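Local coordinates for putative non-ribosomal peptide synthetase (Actinomadura parvosata subsp. kistnae, PDB 6M7L), which probably serves as a condensation-type domain within a non-ribosomal peptide synthetase assembly line, at residues L44-A49 and P402-E407; E213-R218 and R317-P322; L321-S326 and G336-V341; A375-E380 and D409-L414. All blocks are in the same frame, centred on the assembly; numbering follows the deposited sequence.

Contact 1 of 4, residues L44-A49 and P402-E407; sequences LHVRVA and PEEAME
Arg47 and Pro402 make the polar centre of this contact, where the loop 402-407 passes beside strand 45-53 of the N-terminal lobe. This loop leads back from strand 395-399, which pairs with the same sheet, to strand 410-418 of the other lobe. It is consistent with the latch crossover of condensation domains.

One carbonyl oxygen is gripped end-on by a guanidinium: Arg47 NH2 reaches Pro402 O at 2.9 Å and Arg47 NH1 at 3.1 Å. Pro402 O lies only 7° out of the guanidinium plane, so it meets an edge of that group. The arginine is bent at chi2 and chi3, which folds its end up to the loop. Glu404 CG sits over one face, 3.3 Å from Arg47 NH1.

The acidic side chains of the loop find their polar partners outside the two segments. Glu404 OE2 stays 4.2 Å from Arg47 NE, too far for a salt bridge, while its OE1 has a long, weak ion pair with Arg150. Glu403 OE1 is hydrogen-bonded to Ser248 OG, and Glu407 OE2 forms a salt bridge with Arg30.

At the far end Leu44 meets the loop with its two methyls. With CG beside the backbone N (chi1 -72°), Leu44 CD2 comes to 3.6 Å from Ala405 O, its nearest loop atom, and Leu44 CD1 lies across the end of Glu407, 3.9 Å from Glu407 OE2.

Contact 2 of 4, residues E213-R218 and R317-P322; sequences EFWRDR and RWLALP
Trp215 reaches from helix 213-218 onto strand 317-322 with the six-membered end of its indole, and this one side chain makes most of the contact. The short helix and strand axes approach to 10.4 Å at 38°, and the indole of Trp215 spans that distance.

Apolar packing comes first. Trp215 CZ2 lies 4.0 Å from Leu319 CD1, and Trp215 CZ3 lies 4.1 Å from Ala320 CB. Pro322 CD meets the ring near its plane, at the edge, 4.1 Å from Trp215 CZ3. Further along the helix, Arg218 uses its aliphatic part: Arg218 CG is 3.5 Å from Pro322 CG, the two side chains crossing at about a right angle.

A backbone oxygen, Ala320 O, lies at the carbon rim of the indole near its plane, closest to CH2. The polar ends of Trp215 and Arg218 are used outside the contact. Trp215 NE1 donates to His348 O, which fixes the ring at its five-membered end. Arg218 turns at chi2 (57°) and chi3 (78°), leaving its methylenes on the proline while the guanidinium forms a salt bridge with Asp344 of helix 331-346.

Ring packing within the helix supports the tryptophan: Phe214 CE2 stands 3.7 Å above the indole plane, over its centre, and the Phe214 ring itself stacks with His348.

The helix thus flanks the outer edge of strand 317-324, bridged to it by Trp215, while helix 331-346 lies on the sheet face; strand 317-324 pairs antiparallel with 292-299 in the C-terminal lobe of the condensation-domain fold.

Contact 3 of 4, residues L321-S326 and G336-V341; sequences LPVDLS and GRARDV
Arg337 leaves helix 336-341 toward strand 321-324 and then runs along the strand to the turn beyond it. Its CB packs 4.0 Å from Val323 CG1, the two side chains crossing at about a right angle. The chain bends at chi2 (-124°), and CD and then NE pass alongside Asp324 O. CZ lies 4.1 Å from Ser326 O, and the guanidinium presents an edge to the backbone of 324-326, with NH2 3.6 Å from Ser326 O. NH1 is modelled too close to Asp324 O to be credible, so the pose there is doubtful; a long, weak ion pair joins NH2 to Glu333.

The turn has its own bracing. Asp324 OD1 accepts from Ser326 N at 2.9 Å, closing an Asx turn, and also from Ser326 OG at 2.6 Å through its syn lone pair.

One helical turn beyond Arg337, Val341 faces the strand. Its CG1 meets Val323 CG2 at 3.8 Å, and its CG2 lies 4.0 Å from Pro322 CD. Ala338 adds its CA and CB beside Val323 CG2.

Strand 317-324 leads through the 324-326 turn into helix 331-346, which packs back on the sheet face at 145° as a beta-alpha unit of the C-terminal lobe. The small apolar side chains of Val323, Ala338 and Val341, with Pro322, seat the helix, while the guanidinium edge probably complements the backbone carbonyls of the turn, though this model does not establish the exact bonding.

Contact 4 of 4, residues A375-E380 and D409-L414; sequences ALQLDE and DLWLKL
Gln377 and Trp411 join side chain to side chain across two neighbouring strands: Trp411 NE1 donates to Gln377 OE1 at 2.9 Å, and the donor lies in the carbonyl plane, on a lone pair, at a C=O...donor angle of 105°. Amide and ring planes stand 89° apart. The glutamine is bent at chi2, which brings CG and OE1 back against the indole. Its OE1 also accepts from Arg298 N, and Lys413 CE rests over the centre of the Trp411 ring.

Ala375 lies on the same side of the sheet, its CB 3.4 Å from Trp411 CD1. Its backbone begins the ladder: Ala375 N donates to Leu410 O at 3.0 Å, and Leu412 N to Ala375 O at 2.8 Å. Gln377 N follows with a nearly straight bond to Leu412 O (2.7 Å, 170°). The two strands are parallel in the mixed sheet of the C-terminal lobe; the chain between them makes an excursion to the N-terminal sheet through strand 395-399.

Leu414 carries the ladder on. Leu414 N donates to Gln377 O at 2.7 Å, an oxygen that Leu414 CB also packs against, and Leu414 O accepts from Asp379 N at 2.9 Å. On the opposite side of the sheet from Trp411, Leu376 CD1 packs 3.9 Å from Leu412 CG.

Overall arrangement
Along the chain, contacts 2 and 3 both fall inside the long loop closed by contact 1, with contact 4 following them in series and crossing contact 1. Contacts 2 and 3 share strand 317-324, and their centres are 12 Å apart. Contact 4 lies 16 Å from contact 1 and 18 Å from contact 2, centre to centre, and touches both: Met406 packs on Trp411, and Trp318 meets Trp411 and Ala375. Contacts 1 and 3 are the farthest pair, about 30 Å between centres. Contacts 2 to 4 gather around the strands of the C-terminal lobe, whereas contact 1 ties its crossover segment to the N-terminal sheet, joining both lobes of the condensation-domain fold.

Contact 1 of 4, residues L44-A49 and P402-E407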
loop_
_atom_site.group_PDB
_atom_site.type_symbol
_atom_site.label_atom_id
_atom_site.label_comp_id
_atom_site.label_asym_id
_atom_site.label_seq_id
_atom_site.Cartn_x
_atom_site.Cartn_y
_atom_site.Cartn_z
ATOM N N LEU A 44 22.024 -2.150 -15.556
ATOM C CA LEU A 44 21.533 -1.573 -14.307
ATOM C C LEU A 44 20.074 -1.199 -14.524
ATOM O O LEU A 44 19.744 -0.087 -14.943
ATOM C CB LEU A 44 22.376 -0.377 -13.896
ATOM C CG LEU A 44 23.779 -0.711 -13.389
ATOM C CD1 LEU A 44 24.591 0.555 -13.142
ATOM C CD2 LEU A 44 23.681 -1.547 -12.123
ATOM N N HIS A 45 19.191 -2.155 -14.246
ATOM C CA HIS A 45 17.769 -2.015 -14.506
ATOM C C HIS A 45 16.971 -2.326 -13.247
ATOM O O HIS A 45 17.418 -3.066 -12.366
ATOM C CB HIS A 45 17.301 -2.957 -15.627
ATOM C CG HIS A 45 18.129 -2.890 -16.872
ATOM N ND1 HIS A 45 18.348 -3.986 -17.676
ATOM C CD2 HIS A 45 18.779 -1.858 -17.459
ATOM C CE1 HIS A 45 19.103 -3.635 -18.702
ATOM N NE2 HIS A 45 19.379 -2.349 -18.593
ATOM N N VAL A 46 15.783 -1.753 -13.174
ATOM C CA VAL A 46 14.743 -2.235 -12.278
ATOM C C VAL A 46 13.801 -3.095 -13.105
ATOM O O VAL A 46 13.626 -2.875 -14.310
ATOM C CB VAL A 46 13.989 -1.083 -11.581
ATOM C CG1 VAL A 46 14.886 -0.393 -10.561
ATOM C CG2 VAL A 46 13.475 -0.094 -12.608
ATOM N N ARG A 47 13.203 -4.098 -12.470
ATOM C CA ARG A 47 12.343 -4.995 -13.228
ATOM C C ARG A 47 11.352 -5.678 -12.296
ATOM O O ARG A 47 11.625 -5.882 -11.111
ATOM C CB ARG A 47 13.155 -6.035 -14.013
ATOM C CG ARG A 47 13.807 -7.118 -13.169
ATOM C CD ARG A 47 15.056 -6.584 -12.445
ATOM N NE ARG A 47 14.943 -6.773 -11.005
ATOM C CZ ARG A 47 15.383 -7.847 -10.361
ATOM N NH1 ARG A 47 15.206 -7.946 -9.051
ATOM N NH2 ARG A 47 15.996 -8.819 -11.030
ATOM N N VAL A 48 10.195 -6.019 -12.855
ATOM C CA VAL A 48 9.118 -6.669 -12.118
ATOM C C VAL A 48 8.486 -7.718 -13.021
ATOM O O VAL A 48 8.194 -7.448 -14.190
ATOM C CB VAL A 48 8.061 -5.655 -11.634
ATOM C CG1 VAL A 48 7.603 -4.761 -12.784
ATOM C CG2 VAL A 48 6.881 -6.372 -11.001
ATOM N N ALA A 49 8.293 -8.918 -12.488
ATOM C CA ALA A 49 7.612 -9.993 -13.192
ATOM C C ALA A 49 6.281 -10.259 -12.507
ATOM O O ALA A 49 6.237 -10.480 -11.292
ATOM C CB ALA A 49 8.470 -11.258 -13.232
ATOM N N PRO A 402 16.000 -12.996 -9.681
ATOM C CA PRO A 402 17.283 -12.952 -8.971
ATOM C C PRO A 402 17.584 -11.543 -8.481
ATOM O O PRO A 402 16.944 -10.564 -8.872
ATOM C CB PRO A 402 18.294 -13.414 -10.025
ATOM C CG PRO A 402 17.491 -14.237 -10.975
ATOM C CD PRO A 402 16.140 -13.575 -11.030
ATOM N N GLU A 403 18.576 -11.452 -7.596
ATOM C CA GLU A 403 18.952 -10.165 -7.023
ATOM C C GLU A 403 19.308 -9.172 -8.121
ATOM O O GLU A 403 19.879 -9.537 -9.152
ATOM C CB GLU A 403 20.132 -10.335 -6.064
ATOM C CG GLU A 403 19.818 -11.135 -4.809
ATOM C CD GLU A 403 18.954 -10.372 -3.823
ATOM O OE1 GLU A 403 18.435 -11.003 -2.879
ATOM O OE2 GLU A 403 18.795 -9.143 -3.986
ATOM N N GLU A 404 18.954 -7.908 -7.895
ATOM C CA GLU A 404 19.204 -6.866 -8.881
ATOM C C GLU A 404 20.697 -6.721 -9.152
ATOM O O GLU A 404 21.539 -6.958 -8.282
ATOM C CB GLU A 404 18.638 -5.530 -8.400
ATOM C CG GLU A 404 17.147 -5.368 -8.616
ATOM C CD GLU A 404 16.573 -4.198 -7.844
ATOM O OE1 GLU A 404 17.187 -3.797 -6.832
ATOM O OE2 GLU A 404 15.510 -3.680 -8.247
ATOM N N ALA A 405 21.018 -6.335 -10.385
ATOM C CA ALA A 405 22.392 -5.998 -10.722
ATOM C C ALA A 405 22.836 -4.796 -9.901
ATOM O O ALA A 405 22.094 -3.821 -9.754
ATOM C CB ALA A 405 22.518 -5.703 -12.217
ATOM N N MET A 406 24.044 -4.873 -9.349
ATOM C CA MET A 406 24.553 -3.805 -8.504
ATOM C C MET A 406 26.043 -3.630 -8.741
ATOM O O MET A 406 26.730 -4.535 -9.221
ATOM C CB MET A 406 24.285 -4.081 -7.018
ATOM C CG MET A 406 25.070 -5.246 -6.441
ATOM S SD MET A 406 24.796 -5.416 -4.670
ATOM C CE MET A 406 26.038 -6.624 -4.235
ATOM N N GLU A 407 26.535 -2.437 -8.404
ATOM C CA GLU A 407 27.962 -2.155 -8.442
ATOM C C GLU A 407 28.644 -2.411 -7.111
ATOM O O GLU A 407 29.875 -2.523 -7.069
ATOM C CB GLU A 407 28.208 -0.699 -8.846
ATOM C CG GLU A 407 27.542 -0.279 -10.135
ATOM C CD GLU A 407 27.860 1.154 -10.493
ATOM O OE1 GLU A 407 29.020 1.430 -10.872
ATOM O OE2 GLU A 407 26.957 2.009 -10.376
#

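Contact 2 of 4, residues E213-R218 and R317-P322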
loop_
_atom_site.group_PDB
_atom_site.type_symbol
_atom_site.label_atom_id
_atom_site.label_comp_id
_atom_site.label_asym_id
_atom_site.label_seq_id
_atom_site.Cartn_x
_atom_site.Cartn_y
_atom_site.Cartn_z
ATOM N N GLU A 213 32.236 21.359 -0.185
ATOM C CA GLU A 213 33.356 21.464 0.742
ATOM C C GLU A 213 33.204 20.497 1.908
ATOM O O GLU A 213 34.199 19.960 2.409
ATOM C CB GLU A 213 33.481 22.899 1.255
ATOM C CG GLU A 213 33.999 23.884 0.225
ATOM C CD GLU A 213 35.373 23.511 -0.292
ATOM O OE1 GLU A 213 35.502 23.230 -1.505
ATOM O OE2 GLU A 213 36.324 23.489 0.518
ATOM N N PHE A 214 31.969 20.265 2.355
ATOM C CA PHE A 214 31.743 19.365 3.483
ATOM C C PHE A 214 32.226 17.956 3.168
ATOM O O PHE A 214 32.916 17.328 3.979
ATOM C CB PHE A 214 30.260 19.352 3.861
ATOM C CG PHE A 214 29.883 18.240 4.799
ATOM C CD1 PHE A 214 30.092 18.364 6.163
ATOM C CD2 PHE A 214 29.321 17.067 4.317
ATOM C CE1 PHE A 214 29.747 17.342 7.027
ATOM C CE2 PHE A 214 28.977 16.042 5.177
ATOM C CZ PHE A 214 29.190 16.180 6.533
ATOM N N TRP A 215 31.876 17.442 1.987
ATOM C CA TRP A 215 32.219 16.066 1.645
ATOM C C TRP A 215 33.691 15.902 1.289
ATOM O O TRP A 215 34.256 14.826 1.512
ATOM C CB TRP A 215 31.341 15.575 0.495
ATOM C CG TRP A 215 29.932 15.313 0.910
ATOM C CD1 TRP A 215 28.826 16.032 0.566
ATOM C CD2 TRP A 215 29.477 14.261 1.769
ATOM N NE1 TRP A 215 27.708 15.488 1.151
ATOM C CE2 TRP A 215 28.082 14.400 1.895
ATOM C CE3 TRP A 215 30.114 13.215 2.441
ATOM C CZ2 TRP A 215 27.313 13.530 2.663
ATOM C CZ3 TRP A 215 29.350 12.354 3.206
ATOM C CH2 TRP A 215 27.966 12.515 3.309
ATOM N N ARG A 216 34.324 16.938 0.733
ATOM C CA ARG A 216 35.764 16.875 0.489
ATOM C C ARG A 216 36.522 16.648 1.790
ATOM O O ARG A 216 37.298 15.694 1.913
ATOM C CB ARG A 216 36.245 18.158 -0.191
ATOM C CG ARG A 216 35.759 18.345 -1.616
ATOM C CD ARG A 216 36.422 19.553 -2.257
ATOM N NE ARG A 216 35.993 19.753 -3.637
ATOM C CZ ARG A 216 36.489 19.090 -4.676
ATOM N NH1 ARG A 216 37.430 18.174 -4.493
ATOM N NH2 ARG A 216 36.041 19.339 -5.900
ATOM N N ASP A 217 36.303 17.521 2.777
ATOM C CA ASP A 217 36.946 17.356 4.075
ATOM C C ASP A 217 36.473 16.090 4.776
ATOM O O ASP A 217 37.246 15.462 5.508
ATOM C CB ASP A 217 36.676 18.582 4.949
ATOM C CG ASP A 217 37.515 18.597 6.216
ATOM O OD1 ASP A 217 38.466 17.795 6.320
ATOM O OD2 ASP A 217 37.219 19.418 7.110
ATOM N N ARG A 218 35.215 15.700 4.563
ATOM C CA ARG A 218 34.703 14.488 5.194
ATOM C C ARG A 218 35.382 13.244 4.633
ATOM O O ARG A 218 35.630 12.280 5.367
ATOM C CB ARG A 218 33.189 14.403 5.012
ATOM C CG ARG A 218 32.539 13.325 5.847
ATOM C CD ARG A 218 32.841 13.530 7.317
ATOM N NE ARG A 218 32.005 14.573 7.899
ATOM C CZ ARG A 218 32.168 15.062 9.122
ATOM N NH1 ARG A 218 31.355 16.007 9.574
ATOM N NH2 ARG A 218 33.148 14.613 9.893
ATOM N N ARG A 317 18.654 8.482 -3.947
ATOM C CA ARG A 317 19.753 9.264 -3.405
ATOM C C ARG A 317 20.645 8.344 -2.588
ATOM O O ARG A 317 20.151 7.546 -1.783
ATOM C CB ARG A 317 19.245 10.417 -2.538
ATOM C CG ARG A 317 18.526 11.514 -3.305
ATOM C CD ARG A 317 17.824 12.451 -2.340
ATOM N NE ARG A 317 16.845 11.732 -1.532
ATOM C CZ ARG A 317 16.400 12.146 -0.351
ATOM N NH1 ARG A 317 16.853 13.277 0.174
ATOM N NH2 ARG A 317 15.507 11.423 0.312
ATOM N N TRP A 318 21.951 8.441 -2.805
ATOM C CA TRP A 318 22.926 7.653 -2.072
ATOM C C TRP A 318 23.705 8.557 -1.128
ATOM O O TRP A 318 24.001 9.709 -1.458
ATOM C CB TRP A 318 23.874 6.926 -3.027
ATOM C CG TRP A 318 23.237 5.731 -3.668
ATOM C CD1 TRP A 318 22.546 5.700 -4.844
ATOM C CD2 TRP A 318 23.217 4.392 -3.156
ATOM N NE1 TRP A 318 22.103 4.424 -5.100
ATOM C CE2 TRP A 318 22.503 3.602 -4.079
ATOM C CE3 TRP A 318 23.738 3.785 -2.010
ATOM C CZ2 TRP A 318 22.298 2.237 -3.891
ATOM C CZ3 TRP A 318 23.533 2.428 -1.824
ATOM C CH2 TRP A 318 22.818 1.670 -2.760
ATOM N N LEU A 319 24.027 8.031 0.051
ATOM C CA LEU A 319 24.654 8.811 1.108
ATOM C C LEU A 319 25.853 8.048 1.648
ATOM O O LEU A 319 25.698 6.950 2.192
ATOM C CB LEU A 319 23.656 9.111 2.230
ATOM C CG LEU A 319 23.903 10.384 3.036
ATOM C CD1 LEU A 319 23.830 11.595 2.119
ATOM C CD2 LEU A 319 22.899 10.500 4.174
ATOM N N ALA A 320 27.041 8.625 1.496
ATOM C CA ALA A 320 28.238 8.060 2.102
ATOM C C ALA A 320 28.255 8.371 3.593
ATOM O O ALA A 320 27.854 9.459 4.018
ATOM C CB ALA A 320 29.495 8.616 1.433
ATOM N N LEU A 321 28.718 7.409 4.389
ATOM C CA LEU A 321 28.761 7.538 5.846
ATOM C C LEU A 321 30.155 7.186 6.350
ATOM O O LEU A 321 30.342 6.186 7.055
ATOM C CB LEU A 321 27.701 6.650 6.499
ATOM C CG LEU A 321 26.274 6.786 5.957
ATOM C CD1 LEU A 321 25.348 5.778 6.614
ATOM C CD2 LEU A 321 25.758 8.203 6.147
ATOM N N PRO A 322 31.161 7.998 6.018
ATOM C CA PRO A 322 32.534 7.677 6.432
ATOM C C PRO A 322 32.697 7.781 7.942
ATOM O O PRO A 322 32.333 8.788 8.555
ATOM C CB PRO A 322 33.379 8.726 5.702
ATOM C CG PRO A 322 32.450 9.867 5.505
ATOM C CD PRO A 322 31.102 9.261 5.260
#

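Contact 3 of 4, residues L321-S326 and G336-V341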
loop_
_atom_site.group_PDB
_atom_site.type_symbol
_atom_site.label_atom_id
_atom_site.label_comp_id
_atom_site.label_asym_id
_atom_site.label_seq_id
_atom_site.Cartn_x
_atom_site.Cartn_y
_atom_site.Cartn_z
ATOM N N LEU A 321 28.718 7.409 4.389
ATOM C CA LEU A 321 28.761 7.538 5.846
ATOM C C LEU A 321 30.155 7.186 6.350
ATOM O O LEU A 321 30.342 6.186 7.055
ATOM C CB LEU A 321 27.701 6.650 6.499
ATOM C CG LEU A 321 26.274 6.786 5.957
ATOM C CD1 LEU A 321 25.348 5.778 6.614
ATOM C CD2 LEU A 321 25.758 8.203 6.147
ATOM N N PRO A 322 31.161 7.998 6.018
ATOM C CA PRO A 322 32.534 7.677 6.432
ATOM C C PRO A 322 32.697 7.781 7.942
ATOM O O PRO A 322 32.333 8.788 8.555
ATOM C CB PRO A 322 33.379 8.726 5.702
ATOM C CG PRO A 322 32.450 9.867 5.505
ATOM C CD PRO A 322 31.102 9.261 5.260
ATOM N N VAL A 323 33.254 6.732 8.536
ATOM C CA VAL A 323 33.496 6.667 9.970
ATOM C C VAL A 323 34.987 6.465 10.194
ATOM O O VAL A 323 35.597 5.576 9.590
ATOM C CB VAL A 323 32.680 5.542 10.634
ATOM C CG1 VAL A 323 33.167 5.297 12.050
ATOM C CG2 VAL A 323 31.200 5.895 10.632
ATOM N N ASP A 324 35.571 7.299 11.050
ATOM C CA ASP A 324 36.979 7.190 11.401
ATOM C C ASP A 324 37.108 6.320 12.644
ATOM O O ASP A 324 36.581 6.662 13.707
ATOM C CB ASP A 324 37.588 8.571 11.640
ATOM C CG ASP A 324 39.095 8.524 11.822
ATOM O OD1 ASP A 324 39.676 7.421 11.758
ATOM O OD2 ASP A 324 39.700 9.598 12.023
ATOM N N LEU A 325 37.801 5.189 12.505
ATOM C CA LEU A 325 38.082 4.298 13.622
ATOM C C LEU A 325 39.505 4.465 14.139
ATOM O O LEU A 325 40.082 3.522 14.691
ATOM C CB LEU A 325 37.817 2.849 13.216
ATOM C CG LEU A 325 36.387 2.610 12.721
ATOM C CD1 LEU A 325 36.171 1.169 12.314
ATOM C CD2 LEU A 325 35.391 3.012 13.792
ATOM N N SER A 326 40.080 5.657 13.967
ATOM C CA SER A 326 41.420 5.942 14.460
ATOM C C SER A 326 41.492 5.748 15.971
ATOM O O SER A 326 40.480 5.768 16.681
ATOM C CB SER A 326 41.837 7.366 14.094
ATOM O OG SER A 326 42.056 7.492 12.700
ATOM N N GLY A 336 28.945 6.235 18.539
ATOM C CA GLY A 336 28.863 7.686 18.531
ATOM C C GLY A 336 29.365 8.284 17.231
ATOM O O GLY A 336 28.728 9.170 16.655
ATOM N N ARG A 337 30.517 7.805 16.751
ATOM C CA ARG A 337 31.045 8.287 15.479
ATOM C C ARG A 337 30.079 7.987 14.340
ATOM O O ARG A 337 29.884 8.817 13.445
ATOM C CB ARG A 337 32.412 7.661 15.200
ATOM C CG ARG A 337 33.342 7.621 16.399
ATOM C CD ARG A 337 34.666 8.308 16.113
ATOM N NE ARG A 337 35.632 8.089 17.188
ATOM C CZ ARG A 337 36.697 7.299 17.087
ATOM N NH1 ARG A 337 36.944 6.658 15.953
ATOM N NH2 ARG A 337 37.519 7.157 18.118
ATOM N N ALA A 338 29.465 6.802 14.359
ATOM C CA ALA A 338 28.457 6.477 13.356
ATOM C C ALA A 338 27.262 7.416 13.457
ATOM O O ALA A 338 26.760 7.908 12.439
ATOM C CB ALA A 338 28.015 5.022 13.511
ATOM N N ARG A 339 26.801 7.685 14.681
ATOM C CA ARG A 339 25.661 8.575 14.864
ATOM C C ARG A 339 25.977 9.986 14.385
ATOM O O ARG A 339 25.137 10.637 13.753
ATOM C CB ARG A 339 25.246 8.591 16.334
ATOM C CG ARG A 339 23.976 9.373 16.619
ATOM C CD ARG A 339 24.163 10.351 17.772
ATOM N NE ARG A 339 24.914 9.768 18.881
ATOM C CZ ARG A 339 26.117 10.182 19.269
ATOM N NH1 ARG A 339 26.704 11.192 18.643
ATOM N NH2 ARG A 339 26.729 9.592 20.287
ATOM N N ASP A 340 27.190 10.474 14.666
ATOM C CA ASP A 340 27.520 11.859 14.345
ATOM C C ASP A 340 27.646 12.077 12.843
ATOM O O ASP A 340 27.246 13.130 12.330
ATOM C CB ASP A 340 28.810 12.279 15.051
ATOM C CG ASP A 340 28.646 12.380 16.552
ATOM O OD1 ASP A 340 29.505 11.849 17.286
ATOM O OD2 ASP A 340 27.645 12.978 16.998
ATOM N N VAL A 341 28.203 11.104 12.116
ATOM C CA VAL A 341 28.360 11.297 10.679
ATOM C C VAL A 341 27.016 11.191 9.974
ATOM O O VAL A 341 26.810 11.811 8.923
ATOM C CB VAL A 341 29.389 10.307 10.097
ATOM C CG1 VAL A 341 28.850 8.887 10.117
ATOM C CG2 VAL A 341 29.772 10.718 8.683
#

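Contact 4 of 4, residues A375-E380 and D409-L414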
loop_
_atom_site.group_PDB
_atom_site.type_symbol
_atom_site.label_atom_id
_atom_site.label_comp_id
_atom_site.label_asym_id
_atom_site.label_seq_id
_atom_site.Cartn_x
_atom_site.Cartn_y
_atom_site.Cartn_z
ATOM N N ALA A 375 26.972 -1.203 1.346
ATOM C CA ALA A 375 25.824 -0.376 1.676
ATOM C C ALA A 375 24.934 -1.113 2.666
ATOM O O ALA A 375 24.914 -2.346 2.714
ATOM C CB ALA A 375 25.024 0.012 0.427
ATOM N N LEU A 376 24.199 -0.340 3.461
ATOM C CA LEU A 376 23.367 -0.882 4.526
ATOM C C LEU A 376 21.973 -0.283 4.446
ATOM O O LEU A 376 21.822 0.943 4.376
ATOM C CB LEU A 376 23.985 -0.601 5.899
ATOM C CG LEU A 376 23.102 -0.844 7.124
ATOM C CD1 LEU A 376 22.657 -2.298 7.202
ATOM C CD2 LEU A 376 23.829 -0.429 8.394
ATOM N N GLN A 377 20.960 -1.146 4.453
ATOM C CA GLN A 377 19.569 -0.735 4.578
ATOM C C GLN A 377 18.982 -1.381 5.823
ATOM O O GLN A 377 19.055 -2.604 5.986
ATOM C CB GLN A 377 18.742 -1.128 3.349
ATOM C CG GLN A 377 19.369 -0.782 2.013
ATOM C CD GLN A 377 19.777 0.675 1.894
ATOM O OE1 GLN A 377 20.847 0.987 1.368
ATOM N NE2 GLN A 377 18.922 1.577 2.367
ATOM N N LEU A 378 18.413 -0.561 6.701
ATOM C CA LEU A 378 17.720 -1.038 7.892
ATOM C C LEU A 378 16.309 -0.469 7.857
ATOM O O LEU A 378 16.116 0.739 8.027
ATOM C CB LEU A 378 18.460 -0.628 9.167
ATOM C CG LEU A 378 17.971 -1.269 10.466
ATOM C CD1 LEU A 378 19.147 -1.651 11.347
ATOM C CD2 LEU A 378 17.028 -0.337 11.210
ATOM N N ASP A 379 15.329 -1.337 7.632
ATOM C CA ASP A 379 13.946 -0.929 7.444
ATOM C C ASP A 379 13.079 -1.431 8.588
ATOM O O ASP A 379 13.254 -2.555 9.070
ATOM C CB ASP A 379 13.399 -1.459 6.118
ATOM C CG ASP A 379 14.220 -1.009 4.929
ATOM O OD1 ASP A 379 14.689 0.148 4.937
ATOM O OD2 ASP A 379 14.397 -1.814 3.991
ATOM N N GLU A 380 12.148 -0.589 9.022
ATOM C CA GLU A 380 11.079 -1.044 9.892
ATOM C C GLU A 380 10.068 -1.831 9.068
ATOM O O GLU A 380 9.898 -1.594 7.869
ATOM C CB GLU A 380 10.392 0.141 10.576
ATOM C CG GLU A 380 11.289 1.354 10.818
ATOM C CD GLU A 380 12.300 1.141 11.931
ATOM O OE1 GLU A 380 13.506 1.005 11.628
ATOM O OE2 GLU A 380 11.887 1.112 13.111
ATOM N N ASP A 409 29.911 -4.309 -3.649
ATOM C CA ASP A 409 30.360 -5.655 -3.313
ATOM C C ASP A 409 29.407 -6.315 -2.330
ATOM O O ASP A 409 29.144 -7.519 -2.422
ATOM C CB ASP A 409 31.770 -5.616 -2.726
ATOM C CG ASP A 409 32.721 -4.793 -3.558
ATOM O OD1 ASP A 409 32.450 -4.616 -4.763
ATOM O OD2 ASP A 409 33.741 -4.325 -3.013
ATOM N N LEU A 410 28.884 -5.536 -1.386
ATOM C CA LEU A 410 28.009 -6.041 -0.343
ATOM C C LEU A 410 26.898 -5.036 -0.092
ATOM O O LEU A 410 27.144 -3.829 -0.017
ATOM C CB LEU A 410 28.788 -6.306 0.949
ATOM C CG LEU A 410 29.886 -7.364 0.841
ATOM C CD1 LEU A 410 30.849 -7.264 2.011
ATOM C CD2 LEU A 410 29.271 -8.754 0.756
ATOM N N TRP A 411 25.673 -5.541 0.030
ATOM C CA TRP A 411 24.510 -4.713 0.335
ATOM C C TRP A 411 23.727 -5.428 1.431
ATOM O O TRP A 411 23.011 -6.396 1.164
ATOM C CB TRP A 411 23.653 -4.474 -0.904
ATOM C CG TRP A 411 22.779 -3.266 -0.780
ATOM C CD1 TRP A 411 22.669 -2.445 0.303
ATOM C CD2 TRP A 411 21.896 -2.736 -1.776
ATOM N NE1 TRP A 411 21.777 -1.434 0.044
ATOM C CE2 TRP A 411 21.283 -1.593 -1.224
ATOM C CE3 TRP A 411 21.562 -3.118 -3.079
ATOM C CZ2 TRP A 411 20.358 -0.826 -1.929
ATOM C CZ3 TRP A 411 20.642 -2.358 -3.777
ATOM C CH2 TRP A 411 20.051 -1.223 -3.200
ATOM N N LEU A 412 23.871 -4.953 2.664
ATOM C CA LEU A 412 23.202 -5.555 3.812
ATOM C C LEU A 412 21.840 -4.891 3.990
ATOM O O LEU A 412 21.756 -3.714 4.353
ATOM C CB LEU A 412 24.061 -5.412 5.064
ATOM C CG LEU A 412 23.454 -5.968 6.350
ATOM C CD1 LEU A 412 23.107 -7.444 6.198
ATOM C CD2 LEU A 412 24.409 -5.753 7.508
ATOM N N LYS A 413 20.777 -5.648 3.735
ATOM C CA LYS A 413 19.405 -5.176 3.867
ATOM C C LYS A 413 18.742 -5.932 5.010
ATOM O O LYS A 413 18.589 -7.156 4.937
ATOM C CB LYS A 413 18.632 -5.388 2.565
ATOM C CG LYS A 413 19.265 -4.743 1.346
ATOM C CD LYS A 413 18.758 -5.395 0.066
ATOM C CE LYS A 413 19.015 -4.515 -1.144
ATOM N NZ LYS A 413 18.740 -5.218 -2.427
ATOM N N LEU A 414 18.347 -5.213 6.058
ATOM C CA LEU A 414 17.820 -5.835 7.263
ATOM C C LEU A 414 16.466 -5.246 7.630
ATOM O O LEU A 414 16.222 -4.050 7.444
ATOM C CB LEU A 414 18.793 -5.672 8.436
ATOM C CG LEU A 414 20.114 -6.422 8.277
ATOM C CD1 LEU A 414 21.103 -6.012 9.353
ATOM C CD2 LEU A 414 19.867 -7.917 8.315
#